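Local atomic coordinates of thiosulfate sulfurtransferase TUM1 (Saccharomyces cerevisiae, PDB entry 3UTN), a protein that accepts persulfide sulfur from the cysteine desulfurase NFS1 and passes it to UBA4 in the pathway that thiolates the wobble uridine of tRNAs. Residues Ile279-Gly285 and Leu305-Thr311; Tyr188-Phe192 and Glu312-Ser317; Trp132-Val136 and Lys183-Asp187; Leu237-Leu243 and Ile290-Leu295; Lys276-Cys280 and Val300-Arg304. One frame throughout, in Å; residues are numbered along the deposited sequence.

Contact 1 (Ile279-Gly285 and Leu305-Thr311)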
# COMPACT_ATOMS: atom_id res chain seq x y z
N ILE A 279 -5.85 2.07 -12.40
CA ILE A 279 -5.57 0.82 -11.76
C ILE A 279 -4.10 0.82 -11.45
O ILE A 279 -3.27 1.15 -12.29
CB ILE A 279 -5.94 -0.37 -12.65
CG1 ILE A 279 -7.46 -0.39 -12.86
CG2 ILE A 279 -5.44 -1.66 -12.02
CD1 ILE A 279 -7.93 -1.33 -13.94
N CYS A 280 -3.80 0.51 -10.21
CA CYS A 280 -2.45 0.29 -9.81
C CYS A 280 -2.25 -1.16 -9.55
O CYS A 280 -3.12 -1.84 -9.01
CB CYS A 280 -2.11 1.12 -8.59
SG CYS A 280 -2.14 2.86 -9.03
N SER A 281 -1.10 -1.64 -9.96
CA SER A 281 -0.71 -2.99 -9.72
C SER A 281 0.77 -2.91 -9.44
O SER A 281 1.38 -1.85 -9.57
CB SER A 281 -0.98 -3.84 -10.96
OG SER A 281 -0.24 -3.33 -12.06
N CYS A 282 1.34 -4.03 -9.03
CA CYS A 282 2.77 -4.15 -8.98
C CYS A 282 3.00 -5.63 -9.11
O CYS A 282 2.31 -6.28 -9.89
CB CYS A 282 3.33 -3.63 -7.66
SG CYS A 282 2.42 -4.24 -6.24
N GLY A 283 3.94 -6.16 -8.35
CA GLY A 283 4.23 -7.57 -8.39
C GLY A 283 3.21 -8.33 -7.57
O GLY A 283 2.74 -9.39 -7.97
N THR A 284 2.85 -7.74 -6.43
CA THR A 284 2.12 -8.45 -5.39
C THR A 284 0.95 -7.66 -4.83
O THR A 284 0.16 -8.18 -4.05
CB THR A 284 3.07 -8.82 -4.23
OG1 THR A 284 3.57 -7.62 -3.63
CG2 THR A 284 4.26 -9.63 -4.72
N GLY A 285 0.85 -6.39 -5.20
CA GLY A 285 -0.22 -5.53 -4.71
C GLY A 285 0.19 -4.62 -3.56
O GLY A 285 -0.58 -3.74 -3.18
N LEU A 305 -6.58 -0.80 -6.89
CA LEU A 305 -5.43 -1.65 -6.89
C LEU A 305 -5.82 -2.96 -7.51
O LEU A 305 -6.76 -3.61 -7.07
CB LEU A 305 -4.93 -1.88 -5.47
CG LEU A 305 -3.73 -2.81 -5.45
CD1 LEU A 305 -2.46 -2.03 -5.71
CD2 LEU A 305 -3.67 -3.52 -4.11
N TYR A 306 -5.08 -3.34 -8.54
CA TYR A 306 -5.15 -4.69 -9.01
C TYR A 306 -4.34 -5.47 -8.00
O TYR A 306 -3.12 -5.55 -8.07
CB TYR A 306 -4.57 -4.82 -10.42
CG TYR A 306 -4.41 -6.25 -10.84
CD1 TYR A 306 -5.29 -7.23 -10.37
CD2 TYR A 306 -3.39 -6.64 -11.69
CE1 TYR A 306 -5.15 -8.55 -10.75
CE2 TYR A 306 -3.25 -7.96 -12.08
CZ TYR A 306 -4.13 -8.90 -11.60
OH TYR A 306 -4.01 -10.21 -11.97
N ASP A 307 -5.05 -6.04 -7.03
CA ASP A 307 -4.40 -6.65 -5.90
C ASP A 307 -3.59 -7.86 -6.35
O ASP A 307 -2.42 -7.99 -5.99
CB ASP A 307 -5.42 -7.03 -4.85
CG ASP A 307 -4.78 -7.48 -3.57
OD1 ASP A 307 -3.63 -7.10 -3.30
OD2 ASP A 307 -5.44 -8.22 -2.82
N GLY A 308 -4.21 -8.72 -7.16
CA GLY A 308 -3.53 -9.90 -7.69
C GLY A 308 -2.20 -9.49 -8.27
O GLY A 308 -1.19 -10.18 -8.11
N SER A 309 -2.22 -8.34 -8.93
CA SER A 309 -1.02 -7.73 -9.48
C SER A 309 -0.31 -8.69 -10.43
O SER A 309 -0.89 -9.68 -10.89
CB SER A 309 -0.10 -7.24 -8.37
OG SER A 309 -0.54 -5.98 -7.90
N TRP A 310 0.94 -8.37 -10.71
CA TRP A 310 1.69 -9.06 -11.73
C TRP A 310 1.76 -10.54 -11.49
O TRP A 310 1.60 -11.32 -12.42
CB TRP A 310 3.09 -8.49 -11.82
CG TRP A 310 3.86 -9.14 -12.92
CD1 TRP A 310 5.03 -9.86 -12.82
CD2 TRP A 310 3.50 -9.18 -14.33
NE1 TRP A 310 5.43 -10.31 -14.05
CE2 TRP A 310 4.55 -9.94 -15.00
CE3 TRP A 310 2.45 -8.68 -15.09
CZ2 TRP A 310 4.54 -10.18 -16.36
CZ3 TRP A 310 2.44 -8.93 -16.46
CH2 TRP A 310 3.46 -9.66 -17.08
N THR A 311 1.98 -10.92 -10.24
CA THR A 311 2.10 -12.32 -9.88
C THR A 311 0.86 -13.10 -10.27
O THR A 311 0.95 -14.08 -11.01
CB THR A 311 2.36 -12.49 -8.38
OG1 THR A 311 3.58 -11.82 -8.05
CG2 THR A 311 2.47 -13.96 -8.03

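Contact 2 (Tyr188-Phe192 and Glu312-Ser317)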
# COMPACT_ATOMS: atom_id res chain seq x y z
N TYR A 188 -8.77 -10.00 -10.89
CA TYR A 188 -8.16 -10.51 -12.09
C TYR A 188 -9.14 -10.54 -13.25
O TYR A 188 -8.80 -10.15 -14.36
CB TYR A 188 -7.64 -11.92 -11.86
CG TYR A 188 -7.12 -12.52 -13.13
CD1 TYR A 188 -5.89 -12.13 -13.65
CD2 TYR A 188 -7.88 -13.45 -13.84
CE1 TYR A 188 -5.42 -12.67 -14.82
CE2 TYR A 188 -7.41 -14.00 -15.02
CZ TYR A 188 -6.18 -13.60 -15.50
OH TYR A 188 -5.69 -14.13 -16.67
N GLU A 189 -10.36 -11.01 -12.97
CA GLU A 189 -11.41 -11.12 -13.98
C GLU A 189 -11.51 -9.81 -14.75
O GLU A 189 -11.41 -9.79 -15.97
CB GLU A 189 -12.75 -11.48 -13.33
CG GLU A 189 -13.90 -11.67 -14.31
CD GLU A 189 -15.15 -12.27 -13.68
OE1 GLU A 189 -15.51 -11.88 -12.55
OE2 GLU A 189 -15.78 -13.13 -14.33
N GLU A 190 -11.68 -8.71 -14.03
CA GLU A 190 -11.78 -7.41 -14.65
C GLU A 190 -10.49 -7.03 -15.35
O GLU A 190 -10.51 -6.58 -16.48
CB GLU A 190 -12.15 -6.35 -13.64
CG GLU A 190 -12.47 -5.01 -14.28
CD GLU A 190 -12.67 -3.92 -13.27
OE1 GLU A 190 -12.78 -4.24 -12.07
OE2 GLU A 190 -12.72 -2.74 -13.67
N MET A 191 -9.37 -7.22 -14.66
CA MET A 191 -8.07 -6.93 -15.24
C MET A 191 -7.90 -7.67 -16.55
O MET A 191 -7.56 -7.09 -17.57
CB MET A 191 -6.95 -7.34 -14.30
CG MET A 191 -6.65 -6.29 -13.26
SD MET A 191 -6.35 -4.69 -14.01
CE MET A 191 -4.73 -4.90 -14.75
N PHE A 192 -8.16 -8.97 -16.51
CA PHE A 192 -8.01 -9.79 -17.68
C PHE A 192 -8.95 -9.36 -18.78
O PHE A 192 -8.53 -9.20 -19.91
CB PHE A 192 -8.19 -11.27 -17.38
CG PHE A 192 -7.88 -12.13 -18.55
CD1 PHE A 192 -6.58 -12.22 -19.02
CD2 PHE A 192 -8.89 -12.81 -19.22
CE1 PHE A 192 -6.28 -13.01 -20.12
CE2 PHE A 192 -8.60 -13.59 -20.32
CZ PHE A 192 -7.29 -13.69 -20.77
N GLU A 312 -0.29 -12.65 -9.79
CA GLU A 312 -1.52 -13.30 -10.15
C GLU A 312 -1.73 -13.20 -11.64
O GLU A 312 -2.16 -14.15 -12.27
CB GLU A 312 -2.69 -12.68 -9.42
CG GLU A 312 -3.99 -13.39 -9.71
CD GLU A 312 -5.20 -12.53 -9.47
OE1 GLU A 312 -5.18 -11.35 -9.87
OE2 GLU A 312 -6.17 -13.05 -8.90
N TRP A 313 -1.43 -12.03 -12.19
CA TRP A 313 -1.59 -11.81 -13.61
C TRP A 313 -0.91 -12.89 -14.40
O TRP A 313 -1.54 -13.54 -15.23
CB TRP A 313 -1.03 -10.47 -14.04
CG TRP A 313 -1.24 -10.31 -15.51
CD1 TRP A 313 -0.32 -10.49 -16.53
CD2 TRP A 313 -2.50 -10.01 -16.17
NE1 TRP A 313 -0.91 -10.29 -17.74
CE2 TRP A 313 -2.22 -10.00 -17.60
CE3 TRP A 313 -3.79 -9.73 -15.74
CZ2 TRP A 313 -3.19 -9.72 -18.54
CZ3 TRP A 313 -4.77 -9.46 -16.69
CH2 TRP A 313 -4.47 -9.46 -18.06
N VAL A 314 0.38 -13.06 -14.15
CA VAL A 314 1.18 -14.06 -14.84
C VAL A 314 0.64 -15.46 -14.60
O VAL A 314 0.39 -16.21 -15.55
CB VAL A 314 2.64 -14.00 -14.40
CG1 VAL A 314 3.40 -15.24 -14.85
CG2 VAL A 314 3.27 -12.76 -14.99
N LEU A 315 0.43 -15.78 -13.33
CA LEU A 315 -0.00 -17.12 -12.95
C LEU A 315 -1.35 -17.49 -13.55
O LEU A 315 -1.56 -18.64 -13.94
CB LEU A 315 -0.04 -17.26 -11.43
CG LEU A 315 1.33 -17.39 -10.77
CD1 LEU A 315 1.23 -17.38 -9.26
CD2 LEU A 315 2.05 -18.64 -11.27
N LYS A 316 -2.25 -16.52 -13.65
CA LYS A 316 -3.57 -16.78 -14.19
C LYS A 316 -3.63 -16.63 -15.71
O LYS A 316 -4.41 -17.31 -16.36
CB LYS A 316 -4.61 -15.88 -13.53
CG LYS A 316 -5.01 -16.31 -12.13
CD LYS A 316 -6.19 -15.49 -11.65
CE LYS A 316 -6.73 -15.97 -10.31
NZ LYS A 316 -7.78 -15.05 -9.81
N SER A 317 -2.80 -15.75 -16.26
CA SER A 317 -2.89 -15.39 -17.67
C SER A 317 -1.92 -16.15 -18.55
O SER A 317 -2.19 -16.38 -19.73
CB SER A 317 -2.65 -13.89 -17.86
OG SER A 317 -3.47 -13.14 -16.99
O HOH W 1 -7.73 -10.89 -8.60

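Contact 3 (Trp132-Val136 and Lys183-Asp187)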
# COMPACT_ATOMS: atom_id res chain seq x y z
N TRP A 132 -4.30 1.39 3.42
CA TRP A 132 -5.29 1.13 2.43
C TRP A 132 -6.15 -0.04 2.81
O TRP A 132 -7.36 0.04 2.71
CB TRP A 132 -4.59 0.91 1.12
CG TRP A 132 -5.46 0.42 0.03
CD1 TRP A 132 -6.35 1.14 -0.75
CD2 TRP A 132 -5.51 -0.94 -0.47
NE1 TRP A 132 -6.94 0.34 -1.67
CE2 TRP A 132 -6.48 -0.92 -1.57
CE3 TRP A 132 -4.89 -2.12 -0.14
CZ2 TRP A 132 -6.79 -2.06 -2.28
CZ3 TRP A 132 -5.20 -3.26 -0.87
CH2 TRP A 132 -6.14 -3.23 -1.91
N THR A 133 -5.53 -1.11 3.27
CA THR A 133 -6.26 -2.29 3.74
C THR A 133 -7.24 -1.91 4.85
O THR A 133 -8.41 -2.28 4.81
CB THR A 133 -5.31 -3.37 4.24
OG1 THR A 133 -4.45 -3.75 3.16
CG2 THR A 133 -6.08 -4.60 4.73
N LEU A 134 -6.74 -1.19 5.84
CA LEU A 134 -7.57 -0.68 6.92
C LEU A 134 -8.72 0.13 6.36
O LEU A 134 -9.87 -0.10 6.71
CB LEU A 134 -6.75 0.17 7.86
CG LEU A 134 -5.66 -0.60 8.60
CD1 LEU A 134 -4.75 0.37 9.31
CD2 LEU A 134 -6.27 -1.60 9.57
N GLY A 135 -8.39 1.06 5.48
CA GLY A 135 -9.38 1.89 4.82
C GLY A 135 -10.35 1.07 4.00
O GLY A 135 -11.56 1.25 4.11
N VAL A 136 -9.82 0.16 3.18
CA VAL A 136 -10.67 -0.66 2.33
C VAL A 136 -11.62 -1.47 3.20
O VAL A 136 -12.79 -1.61 2.87
CB VAL A 136 -9.87 -1.59 1.41
CG1 VAL A 136 -10.79 -2.59 0.72
CG2 VAL A 136 -9.14 -0.78 0.37
N LYS A 183 -14.69 -0.97 -4.76
CA LYS A 183 -14.28 0.34 -5.24
C LYS A 183 -12.77 0.47 -5.33
O LYS A 183 -12.25 1.41 -5.93
CB LYS A 183 -14.82 1.44 -4.32
CG LYS A 183 -16.26 1.85 -4.60
CD LYS A 183 -16.63 3.12 -3.85
CE LYS A 183 -16.95 2.85 -2.39
NZ LYS A 183 -17.09 4.10 -1.59
N GLU A 184 -12.06 -0.47 -4.73
CA GLU A 184 -10.64 -0.28 -4.46
C GLU A 184 -9.75 -1.32 -5.09
O GLU A 184 -8.57 -1.07 -5.32
CB GLU A 184 -10.41 -0.27 -2.96
CG GLU A 184 -10.94 0.98 -2.31
CD GLU A 184 -10.08 2.18 -2.64
OE1 GLU A 184 -10.63 3.27 -2.85
OE2 GLU A 184 -8.84 2.02 -2.70
N ILE A 185 -10.32 -2.48 -5.34
CA ILE A 185 -9.55 -3.62 -5.79
C ILE A 185 -10.09 -4.07 -7.12
O ILE A 185 -11.27 -4.38 -7.25
CB ILE A 185 -9.61 -4.78 -4.77
CG1 ILE A 185 -9.01 -4.33 -3.44
CG2 ILE A 185 -8.91 -6.02 -5.32
CD1 ILE A 185 -9.18 -5.31 -2.31
N VAL A 186 -9.21 -4.08 -8.11
CA VAL A 186 -9.54 -4.68 -9.38
C VAL A 186 -9.21 -6.15 -9.23
O VAL A 186 -8.12 -6.51 -8.80
CB VAL A 186 -8.72 -4.11 -10.54
CG1 VAL A 186 -9.38 -4.47 -11.85
CG2 VAL A 186 -8.58 -2.61 -10.41
N ASP A 187 -10.18 -6.99 -9.55
CA ASP A 187 -9.97 -8.41 -9.53
C ASP A 187 -9.37 -8.81 -10.86
O ASP A 187 -9.44 -8.06 -11.84
CB ASP A 187 -11.28 -9.15 -9.27
CG ASP A 187 -11.78 -8.97 -7.85
OD1 ASP A 187 -10.99 -8.53 -6.98
OD2 ASP A 187 -12.97 -9.26 -7.61

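Contact 4 (Leu237-Leu243 and Ile290-Leu295)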
# COMPACT_ATOMS: atom_id res chain seq x y z
N LEU A 237 4.97 2.68 -13.34
CA LEU A 237 5.06 3.77 -12.40
C LEU A 237 5.73 3.20 -11.17
O LEU A 237 5.07 2.94 -10.17
CB LEU A 237 3.68 4.36 -12.11
CG LEU A 237 3.65 5.76 -11.51
CD1 LEU A 237 4.46 6.75 -12.34
CD2 LEU A 237 2.21 6.22 -11.40
N PRO A 238 7.05 2.95 -11.26
CA PRO A 238 7.76 2.37 -10.13
C PRO A 238 7.49 3.21 -8.91
O PRO A 238 7.64 4.43 -8.95
CB PRO A 238 9.22 2.45 -10.57
CG PRO A 238 9.13 2.32 -12.05
CD PRO A 238 7.96 3.18 -12.39
N TYR A 239 7.02 2.57 -7.85
CA TYR A 239 6.52 3.28 -6.68
C TYR A 239 7.52 4.30 -6.14
O TYR A 239 7.12 5.36 -5.68
CB TYR A 239 6.10 2.30 -5.60
CG TYR A 239 7.25 1.64 -4.89
CD1 TYR A 239 7.84 2.23 -3.78
CD2 TYR A 239 7.75 0.41 -5.32
CE1 TYR A 239 8.89 1.63 -3.11
CE2 TYR A 239 8.80 -0.20 -4.66
CZ TYR A 239 9.36 0.42 -3.56
OH TYR A 239 10.40 -0.18 -2.90
N GLY A 240 8.80 3.95 -6.21
CA GLY A 240 9.88 4.81 -5.73
C GLY A 240 9.88 6.16 -6.42
O GLY A 240 10.30 7.15 -5.83
N SER A 241 9.38 6.19 -7.65
CA SER A 241 9.29 7.43 -8.41
C SER A 241 8.30 8.40 -7.77
O SER A 241 8.34 9.59 -8.04
CB SER A 241 8.88 7.15 -9.85
OG SER A 241 7.50 6.80 -9.93
N LEU A 242 7.42 7.88 -6.93
CA LEU A 242 6.38 8.70 -6.34
C LEU A 242 6.67 9.02 -4.89
O LEU A 242 5.89 9.69 -4.22
CB LEU A 242 5.02 8.03 -6.52
CG LEU A 242 4.61 7.86 -7.98
CD1 LEU A 242 3.22 7.29 -8.08
CD2 LEU A 242 4.68 9.18 -8.72
N LEU A 243 7.81 8.55 -4.41
CA LEU A 243 8.23 8.83 -3.05
C LEU A 243 9.48 9.66 -3.11
O LEU A 243 10.27 9.54 -4.05
CB LEU A 243 8.52 7.53 -2.31
CG LEU A 243 7.33 6.57 -2.19
CD1 LEU A 243 7.76 5.32 -1.45
CD2 LEU A 243 6.17 7.25 -1.49
N ILE A 290 1.36 1.83 -2.88
CA ILE A 290 2.24 2.97 -2.72
C ILE A 290 1.90 3.98 -3.80
O ILE A 290 1.65 5.15 -3.50
CB ILE A 290 3.72 2.59 -2.81
CG1 ILE A 290 4.07 1.56 -1.73
CG2 ILE A 290 4.58 3.84 -2.70
CD1 ILE A 290 5.44 0.96 -1.90
N ILE A 291 1.85 3.53 -5.04
CA ILE A 291 1.57 4.45 -6.13
C ILE A 291 0.12 4.83 -6.16
O ILE A 291 -0.20 5.97 -6.46
CB ILE A 291 2.05 3.95 -7.50
CG1 ILE A 291 1.33 2.67 -7.94
CG2 ILE A 291 3.55 3.75 -7.46
CD1 ILE A 291 1.50 2.37 -9.42
N LYS A 292 -0.74 3.88 -5.83
CA LYS A 292 -2.16 4.15 -5.75
C LYS A 292 -2.37 5.33 -4.80
O LYS A 292 -3.09 6.27 -5.11
CB LYS A 292 -2.88 2.92 -5.24
CG LYS A 292 -4.34 3.13 -4.94
CD LYS A 292 -4.95 1.83 -4.46
CE LYS A 292 -6.45 1.97 -4.40
NZ LYS A 292 -6.84 3.01 -3.42
N THR A 293 -1.71 5.26 -3.66
CA THR A 293 -1.80 6.27 -2.64
C THR A 293 -1.24 7.59 -3.12
O THR A 293 -1.84 8.64 -2.90
CB THR A 293 -1.09 5.81 -1.36
OG1 THR A 293 -1.73 4.61 -0.90
CG2 THR A 293 -1.15 6.86 -0.29
N ALA A 294 -0.10 7.52 -3.81
CA ALA A 294 0.51 8.70 -4.41
C ALA A 294 -0.44 9.34 -5.42
O ALA A 294 -0.59 10.56 -5.44
CB ALA A 294 1.82 8.35 -5.08
N LEU A 295 -1.08 8.50 -6.23
CA LEU A 295 -2.03 8.98 -7.22
C LEU A 295 -3.22 9.65 -6.56
O LEU A 295 -3.61 10.75 -6.93
CB LEU A 295 -2.48 7.83 -8.12
CG LEU A 295 -1.35 7.17 -8.89
CD1 LEU A 295 -1.89 6.05 -9.75
CD2 LEU A 295 -0.59 8.17 -9.74

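Contact 5 (Lys276-Cys280 and Val300-Arg304). With DMS (dimethyl sulfoxide), chain E.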
# COMPACT_ATOMS: atom_id res chain seq x y z
N LYS A 276 -9.71 9.09 -17.08
CA LYS A 276 -9.75 7.65 -16.88
C LYS A 276 -9.58 7.30 -15.41
O LYS A 276 -8.79 7.94 -14.72
CB LYS A 276 -8.64 6.96 -17.68
CG LYS A 276 -8.80 7.08 -19.18
CD LYS A 276 -7.61 6.46 -19.87
CE LYS A 276 -7.63 6.77 -21.36
NZ LYS A 276 -6.48 6.12 -22.03
N PRO A 277 -10.33 6.29 -14.94
CA PRO A 277 -10.01 5.77 -13.62
C PRO A 277 -8.64 5.12 -13.69
O PRO A 277 -8.07 4.97 -14.77
CB PRO A 277 -11.10 4.72 -13.37
CG PRO A 277 -12.13 4.92 -14.42
CD PRO A 277 -11.43 5.56 -15.58
N THR A 278 -8.10 4.76 -12.54
CA THR A 278 -6.75 4.27 -12.52
C THR A 278 -6.69 2.93 -11.85
O THR A 278 -7.41 2.66 -10.90
CB THR A 278 -5.80 5.29 -11.87
OG1 THR A 278 -5.77 6.46 -12.70
CG2 THR A 278 -4.39 4.74 -11.75
N ILE A 279 -5.85 2.07 -12.40
CA ILE A 279 -5.57 0.82 -11.76
C ILE A 279 -4.10 0.82 -11.45
O ILE A 279 -3.27 1.15 -12.29
CB ILE A 279 -5.94 -0.37 -12.65
CG1 ILE A 279 -7.46 -0.39 -12.86
CG2 ILE A 279 -5.44 -1.66 -12.02
CD1 ILE A 279 -7.93 -1.33 -13.94
N CYS A 280 -3.80 0.51 -10.21
CA CYS A 280 -2.45 0.29 -9.81
C CYS A 280 -2.25 -1.16 -9.55
O CYS A 280 -3.12 -1.84 -9.01
CB CYS A 280 -2.11 1.12 -8.59
SG CYS A 280 -2.14 2.86 -9.03
N VAL A 300 -5.65 11.99 -8.16
CA VAL A 300 -6.09 11.07 -9.20
C VAL A 300 -7.28 10.30 -8.63
O VAL A 300 -7.15 9.64 -7.60
CB VAL A 300 -4.98 10.12 -9.67
CG1 VAL A 300 -5.48 9.18 -10.75
CG2 VAL A 300 -3.77 10.90 -10.16
N PRO A 301 -8.44 10.40 -9.29
CA PRO A 301 -9.62 9.75 -8.74
C PRO A 301 -9.71 8.30 -9.17
O PRO A 301 -9.05 7.89 -10.12
CB PRO A 301 -10.77 10.54 -9.36
CG PRO A 301 -10.22 11.09 -10.63
CD PRO A 301 -8.73 11.18 -10.51
N ASN A 302 -10.54 7.55 -8.45
CA ASN A 302 -10.93 6.20 -8.84
C ASN A 302 -9.71 5.39 -9.19
O ASN A 302 -9.59 4.82 -10.29
CB ASN A 302 -11.92 6.26 -10.00
CG ASN A 302 -13.12 7.11 -9.67
OD1 ASN A 302 -13.74 6.94 -8.62
ND2 ASN A 302 -13.44 8.04 -10.54
N VAL A 303 -8.79 5.37 -8.25
CA VAL A 303 -7.62 4.55 -8.38
C VAL A 303 -7.96 3.28 -7.65
O VAL A 303 -8.39 3.30 -6.51
CB VAL A 303 -6.39 5.21 -7.74
CG1 VAL A 303 -5.15 4.40 -8.08
CG2 VAL A 303 -6.25 6.63 -8.24
N ARG A 304 -7.81 2.18 -8.35
CA ARG A 304 -8.00 0.90 -7.72
C ARG A 304 -6.70 0.16 -7.78
O ARG A 304 -5.82 0.47 -8.58
CB ARG A 304 -9.10 0.13 -8.42
CG ARG A 304 -10.48 0.69 -8.14
CD ARG A 304 -11.51 -0.17 -8.84
NE ARG A 304 -11.23 -0.23 -10.27
CZ ARG A 304 -11.62 -1.23 -11.05
NH1 ARG A 304 -12.29 -2.26 -10.54
NH2 ARG A 304 -11.32 -1.20 -12.34
S DMS E . -12.31 8.69 -13.93
O DMS E . -12.36 7.92 -12.67
C1 DMS E . -13.81 9.50 -14.14
C2 DMS E . -11.27 10.01 -13.71
O HOH W 2 -7.84 8.03 -12.39
O HOH W 3 -10.06 1.97 -11.35

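Contact 1 (Ile279-Gly285 and Leu305-Thr311)
Cys280 O accepts from Tyr306 N (2.5 Å, 149° at the hydrogen) beside the parallel bridge of Cys280 with Leu305. Beyond the strands the 282-283 loop is bonded to the first turn of helix 309-317: Trp310 N meets Cys282 O at 2.6 Å, and Thr311 N reaches Gly283 O.

Two side-chain hydroxyls add to this. Thr311 OG1 also gives its proton to Gly283 O, at 2.6 Å and from above the carbonyl plane, so two donors grip that oxygen. Ser309 OG lies anti to its own carbonyl carbon (chi1 -81°), which places it to accept from Cys282 N at 2.9 Å while donating to Tyr306 O; one hydroxyl thus links the catalytic residue to Tyr306 of the neighbouring strand.

Among the carbon contacts, Ile279 CG2 packs on Tyr306 CB at 3.6 Å, whereas Leu305 CD2 lies against the carbonyl oxygen Gly285 O. The positive phi of Gly285 (99°) by itself calls for glycine, and a side chain there would probably also run into Asp307 OD1. Asp307 is held by Phe95 N at OD2 and by a salt bridge from OD1 to Arg129.

Cys282, the persulfide-carrying cysteine, stands at the head of a loop between strand 278-281 and helix 286-297, the active-site loop of a rhodanese domain.

Contact 2 (Tyr188-Phe192 and Glu312-Ser317)
The ring of Tyr188 sits as a knob among Glu312, Trp313, Lys316 and Ser317 of the other helix, sent across by CG lying anti to the backbone N (chi1 174°). Lys316 CB covers one face, 3.6 Å from the ring centroid and 19° off the normal, a CH-pi contact, and farther along the extended lysine CD lies 3.4 Å from Tyr188 CG. At the ring edge Tyr188 OH donates a very short hydrogen bond to Ser317 OG (2.5 Å). Phe192 CB covers the other face of the ring.

Trp313 brings its six-membered ring obliquely to Tyr188, CE3 to CE1 at 3.5 Å. Its CH2 meets Phe192 CD1 at 3.6 Å, close to the plane of the phenylalanine ring, while CZ3 touches Met191 CB.

Further out, Lys316 NZ forms a salt bridge with Glu312 OE2 (2.7 Å), holding the lysine chain along the tyrosine. A water joins that same OE2 to Tyr188 N at the start of helix 188-196. Tyr306 OH bonds to Glu312 OE1, and Trp321 O receives Trp313 NE1, so each has a second anchor outside the two segments.

The result is an aromatic cluster of Tyr188, Phe192 and Trp313 in the C-terminal rhodanese domain, between segments 188-192 and 312-317, whose helix axes cross at -78° and approach to 10.9 Å.

Contact 3 (Trp132-Val136 and Lys183-Asp187)
Trp132 and Glu184 share the one hydrogen bond between these segments. NE1 donates to OE2 at 2.7 Å, with 142° at the hydrogen, and the oxygen lies only 8° out of the indole plane. On the acceptor side the approach is on the anti side of the carboxylate, close to its plane. Glu184 is bent at its second torsion (chi2 -72°), which folds the carboxylate back beside the indole. The same OE2 forms a salt bridge with Lys292 of helix 286-297, so an indole N-H and an ammonium group converge on one oxygen, which would probably help to keep the carboxylate ionised.

Helix 127-136 falls in the first rhodanese repeat, whereas strand 185-186 edges the parallel sheet that also contains strands 278-281 and 303-306 of the second; the contact is therefore part of the interface between the two rhodanese domains.

Apolar contacts lie next to the bond. Ile185 CG1 meets the indole edge, 3.4 Å from Trp132 CZ2, and its CD1 continues toward CH2. Val136 CG2 covers one face of the indole from within its own helix and touches Glu184 CB at 3.6 Å. A leucine in place of Trp132 would probably leave Glu184 without its indole donor and Ile185 CG1 without the ring edge it packs on. Phe95 meets the Trp132 ring edge-to-face, and Val289 touches the indole from helix 286-297.

Contact 4 (Leu237-Leu243 and Ile290-Leu295)
Tyr239 lays one face of its ring over Ile290, whose CD1 stands 3.7 Å from the ring centroid and 28° off the normal, a CH-pi contact displaced toward the rim. The tyrosine reaches this place with CG between its backbone N and carbonyl carbon (chi1 73°). Ile290 CG2 continues the contact on its other branch, at 3.6 Å from Tyr239 CB and 3.7 Å from Leu243 CD1, and Leu243 CD1 itself lies in plane at the edge of the tyrosine ring.

Leu242, from the 3-10 segment, packs farther along the helix. Its CD1 rests between Ile291 CB and Ala294 CB; the latter distance, 3.5 Å, is tighter than usual van der Waals contact, so the small alanine lets the leucine come close. Leu237 and Leu295 meet tip to tip, CD2 to CD2 at 3.8 Å, while Ile291 CD1 lies against Leu237 CB. The side-chain contacts between the segments are apolar. Within the loop, Pro238 O accepts from both the amide and the hydroxyl of Ser241, bracing the 3-10 turn that presents Tyr239 and Leu242.

This turn follows strand 234-236 and packs on helix 286-297, the helix after the Cys282 loop; the Tyr239 side chain comes to about 6 Å from that of the catalytic Cys282. Leu237 and Leu242 also touch Ala264 of helix 255-267, and Ile291 and Leu295 touch Cys280 of strand 278-281.

Contact 5 (Lys276-Cys280 and Val300-Arg304)
Arg304, paired in parallel with Ile279, sends its side chain along that isoleucine. CB lies 3.9 Å from Thr278 O, CG passes Lys183 O, and the chain then bends at chi3 (-57°). NE donates to a water that in turn donates to Thr278 O, CZ packs on Val186 CG2, and NH2 comes within 3.8 Å of Ile279 CD1 while forming a salt bridge with Glu190. The backbones are bonded ladder-like: Thr278 N donates to Asn302 O (175° at the hydrogen), Arg304 N to Thr278 O, and Cys280 N to Arg304 O (2.6 Å). Thr278 and Val303 lie side by side on the face with Cys280, whose SG meets Val303 CG1 at 3.5 Å.

Pro277 CB packs on Asn302 CB at 3.8 Å; a glycine here would probably remove the ring that packs on Asn302 and free the backbone before the strand to turn. A dimethyl sulfoxide, probably from the crystallisation liquor, makes a very short and so doubtful bond to Asn302 ND2. Strand 278-281 is flanked by strands 303-306 and 205-208, and helix 286-297 packs on the Thr278 and Cys280 face.

Overall arrangement
Contacts 1 and 5 overlap at Ile279 and Cys280 on the same pair of parallel strands, 278-281 and 303-306, their centres 13 Å apart. Contact 4 packs the loop after strand 234-236 on helix 286-297, the connection of that beta-alpha-beta unit, and its segments alternate along the chain with those of contacts 1 and 5. Contact 2 joins helices 188-196 and 309-317. The centres of contacts 2 and 4 are 22 Å apart. Along the chain contact 3 closes first, whereas contact 2 encloses contacts 1, 4 and 5. Contact 3 brings helix 127-136 of the first repeat to edge strand 185-186, beside 303-306. The Cys282 loop of contact 1 is therefore built on the second domain's sheet, with the first domain close by.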